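Local atomic coordinates of chinitase A (Streptomyces coelicolor, PDB entry 3EBV), a protein that probably hydrolyses chitin internally as a class II endochitinase, this chain being the family 18 TIM-barrel catalytic domain of a longer protein. Residues Lys4-Gly9 with Ala29-Ala34; Tyr10-Asn15 with Thr270-Trp275; Pro150-Met155 with Val176-Tyr181; Leu214-Val219 with Lys260-Leu265; Ser238-Ala243 with Asn285-His290. One frame throughout, in Å; residues are numbered along the deposited sequence.

Contacts 1, 2 and 3 are core contacts of the barrel; contacts 4 and 5 lie nearer the surface. Contacts 1 and 2 share strand 6-12 and touch through backbone bonds. Contact 3 reaches the same sheet across the barrel, where Asn177 makes a weak bond to Thr8 of contact 1. Contact 3 also meets contact 4, by a probable backbone bond from Val176 N to Gln218 O. The chemistry follows the place. Contact 1 rests mainly on main-chain bonds, with one carboxylate, contact 2 adds polar side chains and a water, and contact 3 is mostly apolar. Contact 4 has no hydrogen bond across it, and contact 5 joins two outer helices by an amide on an imidazole.

Contact 1: residues Lys4-Gly9 with Ala29-Ala34; sequences KHAVTG and AYDIIA
Thr8 and Gly9 pair with Ile32 and Ile33 in parallel register, joining the first two strands of the TIM barrel. The tight part is here. Gly9 N donates to Ile32 O at 2.9 Å, and Gly9 O takes Ala34 N at 2.9 Å. Glycine suits the place, since a CB on Gly9 would run into the Tyr30 ring, whose CD1 lies 3.5 Å from Gly9 N. The side chains of Thr8 and Ile32 share one face of the sheet, with Thr8 OG1 3.7 Å from Ile32 CB. Val7 lays its CG1 beside CD1 of Tyr30; the Tyr30 hydroxyl bonds to Asp276. Toward the chain start the contact thins. His5 turns away from 29-34 and packs against helix 282-292. The join between the two parts is polar. Val7 O accepts from both Asp31 N and Ile32 N, the first in the carbonyl plane and the second tilted from it. Asp31 replies with its carboxylate, which also bonds His292. With CG beside its own backbone N (chi1 -57°), Asp31 points OD2 at Val7 N, 2.9 Å away, and receives that N-H on its anti lone pair.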
# COMPACT_ATOMS: atom_id res chain seq x y z
N LYS A 4 -12.84 2.43 -6.87
CA LYS A 4 -13.29 3.64 -6.13
C LYS A 4 -13.31 3.49 -4.60
O LYS A 4 -12.82 4.37 -3.85
CB LYS A 4 -14.67 4.08 -6.63
CG LYS A 4 -15.25 5.29 -5.88
CD LYS A 4 -16.70 5.58 -6.32
CE LYS A 4 -17.35 6.68 -5.48
NZ LYS A 4 -16.69 8.02 -5.70
N HIS A 5 -13.94 2.44 -4.10
CA HIS A 5 -13.63 2.05 -2.72
C HIS A 5 -12.93 0.73 -2.76
O HIS A 5 -13.52 -0.30 -3.12
CB HIS A 5 -14.83 1.99 -1.82
CG HIS A 5 -15.31 3.35 -1.38
ND1 HIS A 5 -16.52 3.87 -1.76
CD2 HIS A 5 -14.70 4.30 -0.62
CE1 HIS A 5 -16.66 5.08 -1.23
NE2 HIS A 5 -15.58 5.36 -0.52
N ALA A 6 -11.67 0.77 -2.36
CA ALA A 6 -10.72 -0.30 -2.64
C ALA A 6 -10.14 -0.90 -1.37
O ALA A 6 -9.92 -0.21 -0.35
CB ALA A 6 -9.58 0.23 -3.47
N VAL A 7 -9.81 -2.19 -1.49
CA VAL A 7 -8.98 -2.89 -0.50
C VAL A 7 -7.71 -3.28 -1.23
O VAL A 7 -7.79 -3.95 -2.29
CB VAL A 7 -9.66 -4.16 0.07
CG1 VAL A 7 -8.72 -4.83 1.09
CG2 VAL A 7 -10.99 -3.78 0.77
N THR A 8 -6.56 -2.86 -0.71
CA THR A 8 -5.24 -3.27 -1.28
C THR A 8 -4.70 -4.39 -0.42
O THR A 8 -4.77 -4.32 0.82
CB THR A 8 -4.24 -2.08 -1.25
OG1 THR A 8 -4.75 -1.01 -2.05
CG2 THR A 8 -2.86 -2.46 -1.77
N GLY A 9 -4.17 -5.43 -1.05
CA GLY A 9 -3.49 -6.50 -0.28
C GLY A 9 -2.14 -6.82 -0.84
O GLY A 9 -1.97 -6.84 -2.06
N ALA A 29 -12.04 -10.07 -2.54
CA ALA A 29 -12.16 -8.77 -1.85
C ALA A 29 -11.07 -7.80 -2.24
O ALA A 29 -11.25 -6.58 -2.12
CB ALA A 29 -12.12 -8.98 -0.35
N TYR A 30 -9.90 -8.31 -2.67
CA TYR A 30 -8.79 -7.43 -2.97
C TYR A 30 -8.91 -6.81 -4.34
O TYR A 30 -8.88 -7.50 -5.36
CB TYR A 30 -7.47 -8.19 -2.82
CG TYR A 30 -7.22 -8.61 -1.41
CD1 TYR A 30 -6.79 -7.67 -0.46
CD2 TYR A 30 -7.45 -9.94 -0.98
CE1 TYR A 30 -6.57 -8.04 0.86
CE2 TYR A 30 -7.21 -10.32 0.36
CZ TYR A 30 -6.77 -9.36 1.28
OH TYR A 30 -6.49 -9.65 2.61
N ASP A 31 -9.01 -5.49 -4.37
CA ASP A 31 -9.14 -4.75 -5.62
C ASP A 31 -7.81 -4.40 -6.22
O ASP A 31 -7.69 -4.26 -7.44
CB ASP A 31 -9.89 -3.44 -5.36
CG ASP A 31 -11.21 -3.69 -4.74
OD1 ASP A 31 -12.11 -4.25 -5.43
OD2 ASP A 31 -11.41 -3.36 -3.57
N ILE A 32 -6.80 -4.22 -5.37
CA ILE A 32 -5.45 -3.93 -5.80
C ILE A 32 -4.58 -4.95 -5.09
O ILE A 32 -4.66 -5.09 -3.87
CB ILE A 32 -4.98 -2.50 -5.42
CG1 ILE A 32 -5.90 -1.45 -6.07
CG2 ILE A 32 -3.52 -2.27 -5.86
CD1 ILE A 32 -5.56 0.00 -5.61
N ILE A 33 -3.79 -5.68 -5.88
CA ILE A 33 -2.85 -6.67 -5.34
C ILE A 33 -1.45 -6.16 -5.59
O ILE A 33 -1.06 -5.93 -6.75
CB ILE A 33 -3.07 -8.07 -6.01
CG1 ILE A 33 -4.50 -8.55 -5.79
CG2 ILE A 33 -1.99 -9.06 -5.47
CD1 ILE A 33 -4.88 -9.75 -6.71
N ALA A 34 -0.71 -5.93 -4.50
CA ALA A 34 0.67 -5.44 -4.55
C ALA A 34 1.64 -6.61 -4.36
O ALA A 34 1.66 -7.27 -3.31
CB ALA A 34 0.89 -4.33 -3.50

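Contact 2: residues Tyr10-Asn15 with Thr270-Trp275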
# COMPACT_ATOMS: atom_id res chain seq x y z
N TYR A 10 -1.17 -7.01 0.05
CA TYR A 10 0.19 -7.43 -0.37
C TYR A 10 0.25 -8.93 -0.54
O TYR A 10 -0.07 -9.64 0.41
CB TYR A 10 1.23 -6.98 0.65
CG TYR A 10 1.51 -5.50 0.53
CD1 TYR A 10 2.59 -5.05 -0.22
CD2 TYR A 10 0.66 -4.55 1.14
CE1 TYR A 10 2.85 -3.67 -0.38
CE2 TYR A 10 0.92 -3.17 0.97
CZ TYR A 10 2.00 -2.76 0.22
OH TYR A 10 2.22 -1.41 0.07
N TRP A 11 0.66 -9.37 -1.74
CA TRP A 11 0.87 -10.82 -2.00
C TRP A 11 2.36 -11.09 -1.95
O TRP A 11 3.14 -10.41 -2.61
CB TRP A 11 0.32 -11.13 -3.38
CG TRP A 11 0.61 -12.54 -3.86
CD1 TRP A 11 -0.13 -13.64 -3.58
CD2 TRP A 11 1.72 -12.97 -4.67
NE1 TRP A 11 0.45 -14.76 -4.17
CE2 TRP A 11 1.57 -14.37 -4.84
CE3 TRP A 11 2.83 -12.32 -5.24
CZ2 TRP A 11 2.47 -15.14 -5.61
CZ3 TRP A 11 3.74 -13.09 -5.99
CH2 TRP A 11 3.54 -14.48 -6.16
N GLN A 12 2.75 -12.08 -1.12
CA GLN A 12 4.19 -12.36 -0.91
C GLN A 12 4.86 -13.18 -2.00
O GLN A 12 4.47 -14.32 -2.26
CB GLN A 12 4.40 -13.11 0.39
CG GLN A 12 3.88 -12.32 1.63
CD GLN A 12 3.80 -13.17 2.90
OE1 GLN A 12 3.32 -12.72 3.93
NE2 GLN A 12 4.36 -14.41 2.86
N ASN A 13 5.90 -12.62 -2.59
CA ASN A 13 6.79 -13.39 -3.50
C ASN A 13 7.88 -14.08 -2.71
O ASN A 13 9.05 -14.02 -3.09
CB ASN A 13 7.40 -12.42 -4.54
CG ASN A 13 8.25 -13.16 -5.58
OD1 ASN A 13 7.86 -14.22 -6.04
ND2 ASN A 13 9.39 -12.57 -5.94
N PHE A 14 7.51 -14.74 -1.62
CA PHE A 14 8.48 -15.39 -0.74
C PHE A 14 7.69 -16.14 0.31
O PHE A 14 6.51 -15.88 0.52
CB PHE A 14 9.45 -14.38 -0.08
CG PHE A 14 8.76 -13.28 0.71
CD1 PHE A 14 8.48 -13.47 2.05
CD2 PHE A 14 8.41 -12.09 0.09
CE1 PHE A 14 7.81 -12.48 2.79
CE2 PHE A 14 7.77 -11.08 0.82
CZ PHE A 14 7.47 -11.28 2.16
N ASN A 15 8.36 -17.07 0.99
CA ASN A 15 7.72 -17.86 2.03
C ASN A 15 8.26 -17.41 3.39
O ASN A 15 9.48 -17.51 3.64
CB ASN A 15 8.05 -19.35 1.77
CG ASN A 15 7.44 -20.29 2.79
OD1 ASN A 15 6.83 -19.89 3.77
ND2 ASN A 15 7.63 -21.59 2.56
N THR A 270 -3.99 -4.26 3.60
CA THR A 270 -3.38 -5.16 4.60
C THR A 270 -2.10 -5.84 4.13
O THR A 270 -1.95 -6.23 2.94
CB THR A 270 -4.39 -6.21 5.12
OG1 THR A 270 -3.88 -6.84 6.30
CG2 THR A 270 -4.67 -7.26 4.07
N TRP A 271 -1.20 -5.97 5.12
CA TRP A 271 -0.05 -6.88 5.01
C TRP A 271 -0.45 -8.12 5.80
O TRP A 271 -0.61 -8.01 7.03
CB TRP A 271 1.16 -6.22 5.66
CG TRP A 271 2.34 -7.18 5.64
CD1 TRP A 271 2.73 -7.99 6.68
CD2 TRP A 271 3.20 -7.45 4.54
NE1 TRP A 271 3.82 -8.77 6.27
CE2 TRP A 271 4.13 -8.43 4.97
CE3 TRP A 271 3.30 -6.94 3.24
CZ2 TRP A 271 5.14 -8.94 4.12
CZ3 TRP A 271 4.28 -7.42 2.40
CH2 TRP A 271 5.20 -8.41 2.85
N SER A 272 -0.66 -9.29 5.17
CA SER A 272 -0.55 -9.59 3.74
C SER A 272 -1.71 -10.54 3.41
O SER A 272 -2.35 -11.09 4.30
CB SER A 272 0.77 -10.32 3.42
OG SER A 272 0.81 -11.55 4.16
N THR A 273 -1.94 -10.79 2.13
CA THR A 273 -2.97 -11.78 1.73
C THR A 273 -2.62 -13.16 2.33
O THR A 273 -3.52 -13.91 2.73
CB THR A 273 -3.14 -11.85 0.19
OG1 THR A 273 -1.95 -12.35 -0.41
CG2 THR A 273 -3.39 -10.44 -0.39
N ASN A 274 -1.33 -13.44 2.44
CA ASN A 274 -0.89 -14.77 2.95
C ASN A 274 -1.22 -14.92 4.41
O ASN A 274 -1.75 -15.97 4.84
CB ASN A 274 0.62 -14.92 2.70
CG ASN A 274 0.98 -14.67 1.25
OD1 ASN A 274 1.13 -13.51 0.81
ND2 ASN A 274 1.14 -15.76 0.48
N TRP A 275 -0.94 -13.88 5.21
CA TRP A 275 -1.31 -13.95 6.61
C TRP A 275 -2.84 -13.92 6.77
O TRP A 275 -3.38 -14.60 7.66
CB TRP A 275 -0.67 -12.81 7.41
CG TRP A 275 0.80 -12.95 7.61
CD1 TRP A 275 1.76 -12.06 7.23
CD2 TRP A 275 1.48 -14.03 8.26
NE1 TRP A 275 3.01 -12.50 7.62
CE2 TRP A 275 2.87 -13.72 8.23
CE3 TRP A 275 1.06 -15.22 8.88
CZ2 TRP A 275 3.86 -14.58 8.79
CZ3 TRP A 275 2.05 -16.09 9.42
CH2 TRP A 275 3.43 -15.74 9.38
O HOH W 1 2.52 -16.26 -2.02
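This is a buried strand-end contact in the TIM barrel, where the first strand, 6-12, meets the last, 267-271, and closes the ring. Beyond the strands, the chain after Tyr10 meets the start of helix 273-278. Tyr10 N donates to Thr270 O at 3.1 Å, and Tyr10 O then receives Thr273 N at 2.8 Å. A cis peptide joins Trp271 to Ser272 between these two bonds. Tyr10 brings its CB, and its ring obliquely, to the six-membered ring of Trp271, with CB 3.3 Å from CE3. The two ring planes are 52° apart, neither stacked nor edge-to-face. The Tyr10 hydroxyl goes on to Asp117. Asp117 belongs to the family 18 DxxDxDxE motif, and Trp271, with its cis peptide, probably floors the substrate cleft, as in relatives. Phe14 meets the far edge of the same indole, its CZ 3.7 Å from Trp271 CH2. Gln12 carries the polar half. Its amide stacks on that of Asn274, planes 24° apart, while its own backbone N donates to Asn274 OD1 at 2.9 Å. Water 1 adds a bridge, giving to Gln12 O and taking from Asn274 ND2, which also reaches Thr19. Ser272 is the N-cap of the helix. Its OG sits between backbone N and carbonyl carbon (chi1 60°), from where it accepts Trp275 N and donates to Gln12. One hydroxyl thus holds the helix start and ties it to the first strand. Ser272 OG comes to Gln12 OE1, at 2.8 Å, from above the amide plane, not along a lone pair.

Contact 3: residues Pro150-Met155 with Val176-Tyr181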
# COMPACT_ATOMS: atom_id res chain seq x y z
N PRO A 150 3.90 4.51 3.15
CA PRO A 150 4.78 5.10 4.18
C PRO A 150 4.58 4.45 5.54
O PRO A 150 3.51 3.89 5.81
CB PRO A 150 4.26 6.55 4.29
CG PRO A 150 2.84 6.51 3.73
CD PRO A 150 2.89 5.47 2.62
N GLN A 151 5.62 4.55 6.37
CA GLN A 151 5.48 4.29 7.80
C GLN A 151 4.93 5.55 8.47
O GLN A 151 4.91 6.66 7.89
CB GLN A 151 6.85 3.90 8.37
CG GLN A 151 7.29 2.54 7.86
CD GLN A 151 8.63 2.17 8.42
OE1 GLN A 151 8.72 1.57 9.49
NE2 GLN A 151 9.69 2.59 7.73
N THR A 152 4.45 5.41 9.73
CA THR A 152 3.81 6.56 10.34
C THR A 152 4.75 7.77 10.46
O THR A 152 4.33 8.92 10.36
CB THR A 152 3.23 6.18 11.74
OG1 THR A 152 4.28 5.64 12.54
CG2 THR A 152 2.11 5.21 11.58
N ILE A 153 6.03 7.51 10.70
CA ILE A 153 7.01 8.61 10.82
C ILE A 153 7.16 9.42 9.54
O ILE A 153 7.67 10.57 9.57
CB ILE A 153 8.42 8.10 11.21
CG1 ILE A 153 8.94 7.07 10.19
CG2 ILE A 153 8.37 7.56 12.63
CD1 ILE A 153 10.36 6.60 10.47
N ASP A 154 6.68 8.87 8.42
CA ASP A 154 6.84 9.52 7.12
C ASP A 154 5.69 10.47 6.76
O ASP A 154 5.79 11.18 5.74
CB ASP A 154 6.95 8.46 6.03
CG ASP A 154 8.16 7.55 6.21
OD1 ASP A 154 9.27 8.09 6.41
OD2 ASP A 154 7.99 6.32 6.14
N MSE A 155 4.61 10.48 7.55
CA MSE A 155 3.44 11.30 7.24
C MSE A 155 2.95 12.08 8.47
O MSE A 155 1.76 12.42 8.57
CB MSE A 155 2.27 10.44 6.73
CG MSE A 155 2.60 9.48 5.56
SE MSE A 155 2.87 10.45 3.86
CE MSE A 155 1.06 10.92 3.50
N VAL A 176 -2.41 6.60 -0.89
CA VAL A 176 -1.39 6.41 0.16
C VAL A 176 -1.99 5.46 1.17
O VAL A 176 -2.88 5.85 1.94
CB VAL A 176 -0.98 7.73 0.85
CG1 VAL A 176 0.05 7.47 1.92
CG2 VAL A 176 -0.37 8.69 -0.20
N ASN A 177 -1.53 4.21 1.16
CA ASN A 177 -1.92 3.21 2.17
C ASN A 177 -0.87 3.20 3.29
O ASN A 177 0.05 2.38 3.28
CB ASN A 177 -1.99 1.81 1.55
CG ASN A 177 -3.12 1.66 0.53
OD1 ASN A 177 -4.27 2.05 0.78
ND2 ASN A 177 -2.80 0.99 -0.63
N MSE A 178 -0.95 4.16 4.20
CA MSE A 178 0.06 4.17 5.28
C MSE A 178 -0.03 2.90 6.13
O MSE A 178 -1.10 2.29 6.26
CB MSE A 178 -0.09 5.43 6.17
CG MSE A 178 1.00 5.49 7.23
SE MSE A 178 1.01 7.29 8.04
CE MSE A 178 -0.57 7.18 9.14
N GLN A 179 1.14 2.52 6.69
CA GLN A 179 1.22 1.35 7.55
C GLN A 179 0.96 1.83 8.99
O GLN A 179 1.86 2.36 9.68
CB GLN A 179 2.63 0.73 7.47
CG GLN A 179 3.02 0.29 6.07
CD GLN A 179 4.44 -0.28 6.07
OE1 GLN A 179 4.81 -1.08 6.94
NE2 GLN A 179 5.23 0.15 5.09
N TYR A 180 -0.30 1.68 9.43
CA TYR A 180 -0.66 2.13 10.80
C TYR A 180 -0.28 1.05 11.83
O TYR A 180 -1.13 0.54 12.61
CB TYR A 180 -2.18 2.42 10.88
CG TYR A 180 -2.64 3.60 10.06
CD1 TYR A 180 -3.01 4.80 10.68
CD2 TYR A 180 -2.73 3.51 8.67
CE1 TYR A 180 -3.49 5.89 9.92
CE2 TYR A 180 -3.15 4.60 7.91
CZ TYR A 180 -3.55 5.79 8.53
OH TYR A 180 -3.96 6.86 7.76
N TYR A 181 0.98 0.60 11.76
CA TYR A 181 1.41 -0.56 12.56
C TYR A 181 2.92 -0.62 12.59
O TYR A 181 3.60 0.14 11.89
CB TYR A 181 0.80 -1.86 12.01
CG TYR A 181 1.09 -2.13 10.54
CD1 TYR A 181 2.23 -2.86 10.13
CD2 TYR A 181 0.18 -1.77 9.57
CE1 TYR A 181 2.46 -3.13 8.75
CE2 TYR A 181 0.39 -2.07 8.20
CZ TYR A 181 1.52 -2.74 7.81
OH TYR A 181 1.72 -2.97 6.48
O HOH W 2 4.48 2.69 10.42
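Pro150 sets its ring across Val176 at about a right angle. CG of the ring lies 3.5 Å from Val176 CG1, tighter than usual for two carbons. Pro150 O accepts Gln179 N at 2.9 Å in a nearly straight bond. Met178, a selenomethionine, leaves the strand with CG anti to its backbone N (chi1 -177°). This carries CG past Pro150 O and brings the selenium to Met155, also selenomethionine. The two chains slide past each other in opposite directions, with Met178 SE 3.6 Å from Met155 CB. Met155 bends back so that its CE reaches Val176. Thr152 stands across Met178 and puts CG2 3.4 Å from Gln179 O; its hydroxyl bonds Ser183. Water 2 accepts from Thr152 N and lies 2.7 Å from Gln179 O. Without ring carbons CG and CD of Pro150, an alanine here would probably open a gap beside Val176 CG1 and set the loop backbone freer to turn. Helix 199-210 packs on Met155 and Met178. Gln179 NE2 bonds Ala149 and Glu121, end of the DxxDxDxE motif and probably in the active site. The contact joins the loop after strand 145-148 to the next parallel strand, 175-179, as in a beta-alpha-beta unit of a TIM barrel.

Contact 4: residues Leu214-Val219 with Lys260-Leu265; sequences LAPSQV and KTYPDL
Pro216 fits against the type I turn Tyr262-Leu265, joining two loops that lead into neighbouring parallel strands of the TIM barrel, 219-224 and 267-271. Apolar contacts come first. The Pro216 ring meets the Tyr262 side chain at about a right angle, its CG at the edge of the aromatic ring, 3.8 Å from CD1. Pro216 CB rests on the peptide between Asp264 and Leu265. The CB of Leu265 faces away from 214-219, but CD1 comes round to Val219. With CG anti to the backbone N (chi1 -169°), Leu265 CD1 lies 3.9 Å from Val219 CB. Helix 237-249 packs on the same leucine through Leu244, Leu247 and Thr248.

Carbon-to-oxygen contacts are the second kind. Leu265 CA approaches Pro216 O at 3.3 Å, and Ser217 CA approaches Asp264 O at the same distance. Ser217 N is close to Asp264 O too, but the angle is too poor for a hydrogen bond. No hydrogen bond crosses between 214-219 and 260-265.

Hydrogen bonds inside each loop set its shape, and Ser217 O also bonds the side chain of Arg266. Leu265 N closes the turn onto Tyr262 O. Val219 N bonds to Pro216 O, the oxygen that Leu265 CA also approaches. Gln218 OE1 takes Ala215 N on a lone pair, 3.0 Å away, in the plane of the amide.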
# COMPACT_ATOMS: atom_id res chain seq x y z
N LEU A 214 -4.07 15.95 0.62
CA LEU A 214 -4.44 14.72 -0.12
C LEU A 214 -5.95 14.62 -0.22
O LEU A 214 -6.67 14.94 0.75
CB LEU A 214 -3.83 13.48 0.53
CG LEU A 214 -2.30 13.46 0.51
CD1 LEU A 214 -1.83 12.24 1.28
CD2 LEU A 214 -1.74 13.41 -0.93
N ALA A 215 -6.45 14.19 -1.38
CA ALA A 215 -7.89 13.96 -1.53
C ALA A 215 -8.32 12.72 -0.71
O ALA A 215 -7.49 11.83 -0.46
CB ALA A 215 -8.26 13.75 -3.03
N PRO A 216 -9.59 12.64 -0.31
CA PRO A 216 -10.02 11.45 0.44
C PRO A 216 -9.77 10.17 -0.35
O PRO A 216 -9.42 9.15 0.25
CB PRO A 216 -11.52 11.72 0.67
CG PRO A 216 -11.58 13.24 0.76
CD PRO A 216 -10.64 13.69 -0.34
N SER A 217 -9.93 10.20 -1.68
CA SER A 217 -9.68 9.01 -2.47
C SER A 217 -8.22 8.60 -2.46
O SER A 217 -7.89 7.51 -2.98
CB SER A 217 -10.08 9.21 -3.94
OG SER A 217 -9.33 10.25 -4.49
N GLN A 218 -7.35 9.45 -1.90
CA GLN A 218 -5.92 9.16 -1.89
C GLN A 218 -5.44 8.68 -0.50
O GLN A 218 -4.23 8.57 -0.29
CB GLN A 218 -5.10 10.39 -2.31
CG GLN A 218 -5.36 10.69 -3.78
CD GLN A 218 -4.73 11.97 -4.24
OE1 GLN A 218 -4.80 13.01 -3.58
NE2 GLN A 218 -4.14 11.91 -5.44
N VAL A 219 -6.38 8.38 0.40
CA VAL A 219 -6.01 7.96 1.78
C VAL A 219 -6.62 6.59 2.08
O VAL A 219 -7.83 6.40 1.93
CB VAL A 219 -6.51 8.99 2.80
CG1 VAL A 219 -6.21 8.54 4.26
CG2 VAL A 219 -5.84 10.37 2.56
N LYS A 260 -14.47 17.03 9.95
CA LYS A 260 -15.29 16.83 8.75
C LYS A 260 -15.59 15.36 8.50
O LYS A 260 -15.06 14.48 9.23
CB LYS A 260 -14.57 17.42 7.52
CG LYS A 260 -14.47 18.94 7.53
CD LYS A 260 -13.63 19.43 6.33
CE LYS A 260 -13.10 20.81 6.61
NZ LYS A 260 -14.17 21.80 6.39
N THR A 261 -16.46 15.09 7.53
CA THR A 261 -16.63 13.74 6.99
C THR A 261 -15.99 13.72 5.62
O THR A 261 -15.87 14.76 4.96
CB THR A 261 -18.09 13.30 6.83
OG1 THR A 261 -18.79 14.26 6.01
CG2 THR A 261 -18.81 13.18 8.19
N TYR A 262 -15.51 12.53 5.23
CA TYR A 262 -14.76 12.31 4.00
C TYR A 262 -15.33 11.06 3.33
O TYR A 262 -14.72 9.99 3.35
CB TYR A 262 -13.29 12.09 4.36
CG TYR A 262 -12.67 13.24 5.07
CD1 TYR A 262 -12.14 14.33 4.35
CD2 TYR A 262 -12.62 13.26 6.47
CE1 TYR A 262 -11.57 15.39 5.01
CE2 TYR A 262 -12.05 14.33 7.12
CZ TYR A 262 -11.52 15.38 6.40
OH TYR A 262 -10.94 16.46 7.05
N PRO A 263 -16.55 11.16 2.74
CA PRO A 263 -17.22 9.97 2.21
C PRO A 263 -16.45 9.25 1.10
O PRO A 263 -16.68 8.04 0.92
CB PRO A 263 -18.57 10.49 1.68
CG PRO A 263 -18.59 11.92 1.97
CD PRO A 263 -17.41 12.37 2.74
N ASP A 264 -15.58 9.96 0.39
CA ASP A 264 -14.81 9.32 -0.72
C ASP A 264 -13.49 8.71 -0.27
O ASP A 264 -12.64 8.37 -1.10
CB ASP A 264 -14.56 10.29 -1.88
CG ASP A 264 -15.84 10.65 -2.61
OD1 ASP A 264 -16.86 9.91 -2.49
OD2 ASP A 264 -15.82 11.69 -3.30
N LEU A 265 -13.32 8.55 1.04
CA LEU A 265 -12.12 7.85 1.59
C LEU A 265 -11.90 6.57 0.80
O LEU A 265 -12.85 5.78 0.60
CB LEU A 265 -12.35 7.52 3.07
CG LEU A 265 -11.09 7.05 3.76
CD1 LEU A 265 -10.12 8.20 4.01
CD2 LEU A 265 -11.46 6.38 5.07

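Contact 5: residues Ser238-Ala243 with Asn285-His290; sequences SVVNAA and NSVGAH
Helices 237-249 and 282-292 run nearly parallel here, their short axes 9.3 Å apart at closest and crossing at -18°. Asn241 lies between them. It lays its side chain flat on the ring of His290, the amide and ring planes only 17° apart. Its CB stands over the ring centre, 3.6 Å away, in a CH-pi contact. His290 CG is anti to its backbone N (chi1 -156°), which swings the ring across to the first helix under Asn241. There its NE2 bonds Asp245, one turn further along that helix. At the other end of the amide, Asn241 ND2 makes a weak bond to Ser286 OG, 3.0 Å long and bent. Asn241 OD1 lies 3.2 Å from His290 CB and finds no hydrogen-bond partner. Deeper in, Val240 CB meets Val287 CG2 at 4.0 Å. A leucine in place of His290 would probably leave Asp245 without this mate and take the flat support from under the Asn241 amide. The contact joins two outer helices of the TIM barrel. Between 238-243 and 285-290 the stack and one weak bond do the work; Asp245 gives His290 a firmer tie, and Asn241 OD1 stays buried and unsatisfied.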
# COMPACT_ATOMS: atom_id res chain seq x y z
N SER A 238 -13.45 -5.14 13.20
CA SER A 238 -14.47 -4.19 13.66
C SER A 238 -13.85 -2.83 13.96
O SER A 238 -14.51 -1.81 13.76
CB SER A 238 -15.17 -4.73 14.92
OG SER A 238 -14.25 -4.92 15.99
N VAL A 239 -12.59 -2.80 14.41
CA VAL A 239 -11.89 -1.52 14.67
C VAL A 239 -11.58 -0.78 13.36
O VAL A 239 -11.74 0.45 13.26
CB VAL A 239 -10.61 -1.70 15.53
CG1 VAL A 239 -9.80 -0.39 15.63
CG2 VAL A 239 -10.98 -2.24 16.95
N VAL A 240 -11.09 -1.51 12.36
CA VAL A 240 -10.87 -0.89 11.06
C VAL A 240 -12.20 -0.31 10.54
O VAL A 240 -12.25 0.83 10.03
CB VAL A 240 -10.33 -1.90 9.98
CG1 VAL A 240 -10.10 -1.18 8.66
CG2 VAL A 240 -9.05 -2.59 10.50
N ASN A 241 -13.27 -1.11 10.62
CA ASN A 241 -14.59 -0.67 10.10
C ASN A 241 -15.10 0.54 10.87
O ASN A 241 -15.67 1.43 10.27
CB ASN A 241 -15.59 -1.83 10.14
CG ASN A 241 -15.16 -2.97 9.23
OD1 ASN A 241 -14.37 -2.77 8.30
ND2 ASN A 241 -15.72 -4.17 9.47
N ALA A 242 -14.86 0.56 12.19
CA ALA A 242 -15.23 1.75 12.97
C ALA A 242 -14.47 2.99 12.50
O ALA A 242 -15.04 4.10 12.38
CB ALA A 242 -15.02 1.51 14.43
N ALA A 243 -13.16 2.85 12.27
CA ALA A 243 -12.40 4.00 11.81
C ALA A 243 -12.91 4.50 10.44
O ALA A 243 -12.97 5.70 10.17
CB ALA A 243 -10.89 3.62 11.71
N ASN A 285 -12.68 -10.79 4.73
CA ASN A 285 -14.14 -11.00 4.71
C ASN A 285 -14.84 -9.78 5.32
O ASN A 285 -15.81 -9.29 4.76
CB ASN A 285 -14.54 -12.26 5.47
CG ASN A 285 -14.37 -13.52 4.64
OD1 ASN A 285 -14.18 -13.45 3.43
ND2 ASN A 285 -14.53 -14.68 5.29
N SER A 286 -14.37 -9.32 6.48
CA SER A 286 -15.13 -8.29 7.23
C SER A 286 -14.80 -6.91 6.67
O SER A 286 -15.72 -6.13 6.39
CB SER A 286 -14.80 -8.37 8.70
OG SER A 286 -15.26 -7.17 9.35
N VAL A 287 -13.51 -6.57 6.56
CA VAL A 287 -13.11 -5.24 6.03
C VAL A 287 -13.52 -5.10 4.57
O VAL A 287 -14.01 -4.04 4.15
CB VAL A 287 -11.61 -4.96 6.26
CG1 VAL A 287 -11.24 -3.60 5.66
CG2 VAL A 287 -11.30 -5.08 7.74
N GLY A 288 -13.35 -6.15 3.77
CA GLY A 288 -13.77 -6.07 2.36
C GLY A 288 -15.26 -5.78 2.21
O GLY A 288 -15.64 -4.89 1.42
N ALA A 289 -16.10 -6.51 2.95
CA ALA A 289 -17.55 -6.28 2.89
C ALA A 289 -17.82 -4.82 3.29
O ALA A 289 -18.65 -4.14 2.67
CB ALA A 289 -18.30 -7.22 3.82
N HIS A 290 -17.12 -4.34 4.32
CA HIS A 290 -17.43 -2.99 4.84
C HIS A 290 -17.01 -1.92 3.84
O HIS A 290 -17.77 -0.94 3.58
CB HIS A 290 -16.75 -2.76 6.17
CG HIS A 290 -17.43 -1.71 6.98
ND1 HIS A 290 -18.61 -1.98 7.66
CD2 HIS A 290 -17.14 -0.41 7.22
CE1 HIS A 290 -19.00 -0.88 8.30
NE2 HIS A 290 -18.13 0.09 8.04